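Local coordinates for protein endo-1,4-beta-mannanase (Eisenia fetida, PDB 5Y6T) that probably hydrolyses internal beta-1,4-mannosidic linkages of mannans, as a cold-adapted endo-mannanase of glycoside hydrolase family 5, at residues Gly63-Arg67 with Asn109-Val113. Residues are numbered along the deposited sequence; the frame is centred on the assembly and turned at random.
Sequences GNSLR and NNVLV
Leu-112 O takes the amide of Leu-66 (N to O 3.0 Å) and, from the same strand, a weaker CA-H...O approach from Ser-65, whose CA lies 3.1 Å from Leu-112 O. Asn-64 O, on the residue before Ser-65, is likewise met twice: Leu-112 N donates to Asn-64 O at 2.9 Å, while Val-111 CA adds a C-H contact to the same oxygen. Leu-112 thus bonds through both its N and its O to the residues flanking Ser-65, the parallel-sheet pattern, with Ser-65 beside Leu-112 and Leu-66 beside Val-113. These are the starts of strands 65-72 and 112-119, neighbours in the (beta/alpha)8 barrel of family 5, joined by a right-handed crossover through helix 95-108. That helix ends in a Schellman motif with Asn-110, at positive phi, as the C-prime residue, and Val-111 leads straight into the strand.

On the Leu-66 and Val-113 face the packing is apolar, and Val-111, just ahead of its strand, also meets Leu-66 there. A chi1 of 70° leaves Leu-66 CG between its own backbone N and carbonyl carbon, from where CD2 meets Val-111 CG1 at 3.9 Å, the side chains crossing at about a right angle, and CD1 lies alongside Val-113 CG1 at 4.1 Å. Phe-102 of helix 95-108 touches both Leu-66 and Val-113, and Ile-55 of helix 42-60 also packs on Leu-66.

The Ser-65 and Leu-112 face is partly polar. Ser-65 OG donates to Asn-64 OD1 (2.9 Å), coming in nearly end-on to the amide C=O, and accepts the indole N-H of Trp-324. Asn-64 OD1 also accepts Ser-25 N, and Asn-64 ND2 donates to Ile-360 O and Phe-23 O, which fixes the rotation of this buried amide.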
loop_
_atom_site.group_PDB
_atom_site.type_symbol
_atom_site.label_atom_id
_atom_site.label_comp_id
_atom_site.label_asym_id
_atom_site.label_seq_id
_atom_site.Cartn_x
_atom_site.Cartn_y
_atom_site.Cartn_z
ATOM N N GLY A 63 -11.034 -13.676 -4.273
ATOM C CA GLY A 63 -10.207 -12.719 -3.539
ATOM C C GLY A 63 -11.017 -12.105 -2.445
ATOM O O GLY A 63 -12.282 -12.102 -2.467
ATOM N N ASN A 64 -10.321 -11.503 -1.519
ATOM C CA ASN A 64 -10.982 -10.815 -0.409
ATOM C C ASN A 64 -10.527 -9.411 -0.157
ATOM O O ASN A 64 -10.869 -8.841 0.873
ATOM C CB ASN A 64 -10.831 -11.641 0.882
ATOM C CG ASN A 64 -9.381 -11.800 1.335
ATOM O OD1 ASN A 64 -8.488 -10.987 0.935
ATOM N ND2 ASN A 64 -9.105 -12.875 2.083
ATOM N N SER A 65 -9.724 -8.877 -1.067
ATOM C CA SER A 65 -9.119 -7.598 -0.844
ATOM C C SER A 65 -8.617 -7.010 -2.119
ATOM O O SER A 65 -8.467 -7.679 -3.150
ATOM C CB SER A 65 -8.007 -7.734 0.203
ATOM O OG SER A 65 -7.070 -8.723 -0.211
ATOM N N LEU A 66 -8.278 -5.720 -2.021
ATOM C CA LEU A 66 -7.742 -4.976 -3.126
ATOM C C LEU A 66 -6.936 -3.784 -2.648
ATOM O O LEU A 66 -7.188 -3.252 -1.580
ATOM C CB LEU A 66 -8.852 -4.561 -4.133
ATOM C CG LEU A 66 -9.863 -3.507 -3.727
ATOM C CD1 LEU A 66 -9.361 -2.059 -3.856
ATOM C CD2 LEU A 66 -11.135 -3.741 -4.454
ATOM N N ARG A 67 -6.017 -3.338 -3.482
ATOM C CA ARG A 67 -5.225 -2.136 -3.237
ATOM C C ARG A 67 -5.462 -1.149 -4.358
ATOM O O ARG A 67 -5.353 -1.490 -5.524
ATOM C CB ARG A 67 -3.733 -2.503 -3.148
ATOM C CG ARG A 67 -2.767 -1.346 -2.863
ATOM C CD ARG A 67 -1.423 -1.974 -2.464
ATOM N NE ARG A 67 -0.346 -1.006 -2.252
ATOM C CZ ARG A 67 0.603 -0.724 -3.142
ATOM N NH1 ARG A 67 0.573 -1.181 -4.409
ATOM N NH2 ARG A 67 1.582 0.107 -2.768
ATOM N N ASN A 109 -19.770 -6.851 -0.850
ATOM C CA ASN A 109 -19.075 -8.003 -1.432
ATOM C C ASN A 109 -18.017 -8.683 -0.606
ATOM O O ASN A 109 -17.284 -9.530 -1.070
ATOM C CB ASN A 109 -18.528 -7.505 -2.756
ATOM C CG ASN A 109 -19.626 -7.305 -3.777
ATOM O OD1 ASN A 109 -19.998 -8.259 -4.435
ATOM N ND2 ASN A 109 -20.089 -6.072 -3.965
ATOM N N ASN A 110 -17.924 -8.302 0.660
ATOM C CA ASN A 110 -16.951 -8.853 1.583
ATOM C C ASN A 110 -15.478 -8.729 1.136
ATOM O O ASN A 110 -14.709 -9.700 1.194
ATOM C CB ASN A 110 -17.266 -10.284 1.943
ATOM C CG ASN A 110 -18.587 -10.398 2.685
ATOM O OD1 ASN A 110 -18.753 -9.805 3.779
ATOM N ND2 ASN A 110 -19.525 -11.163 2.112
ATOM N N VAL A 111 -15.173 -7.572 0.581
ATOM C CA VAL A 111 -13.817 -7.237 0.120
ATOM C C VAL A 111 -13.270 -6.056 0.935
ATOM O O VAL A 111 -13.945 -5.040 1.111
ATOM C CB VAL A 111 -13.872 -6.837 -1.351
ATOM C CG1 VAL A 111 -12.583 -6.259 -1.866
ATOM C CG2 VAL A 111 -14.319 -8.016 -2.190
ATOM N N LEU A 112 -12.065 -6.259 1.479
ATOM C CA LEU A 112 -11.322 -5.262 2.212
ATOM C C LEU A 112 -10.492 -4.392 1.262
ATOM O O LEU A 112 -9.752 -4.887 0.409
ATOM C CB LEU A 112 -10.405 -5.954 3.211
ATOM C CG LEU A 112 -11.186 -6.472 4.459
ATOM C CD1 LEU A 112 -10.390 -7.498 5.265
ATOM C CD2 LEU A 112 -11.650 -5.325 5.340
ATOM N N VAL A 113 -10.563 -3.094 1.465
ATOM C CA VAL A 113 -9.943 -2.090 0.596
ATOM C C VAL A 113 -8.758 -1.438 1.295
ATOM O O VAL A 113 -8.876 -0.978 2.430
ATOM C CB VAL A 113 -10.972 -1.014 0.246
ATOM C CG1 VAL A 113 -10.382 0.120 -0.568
ATOM C CG2 VAL A 113 -12.096 -1.655 -0.627
#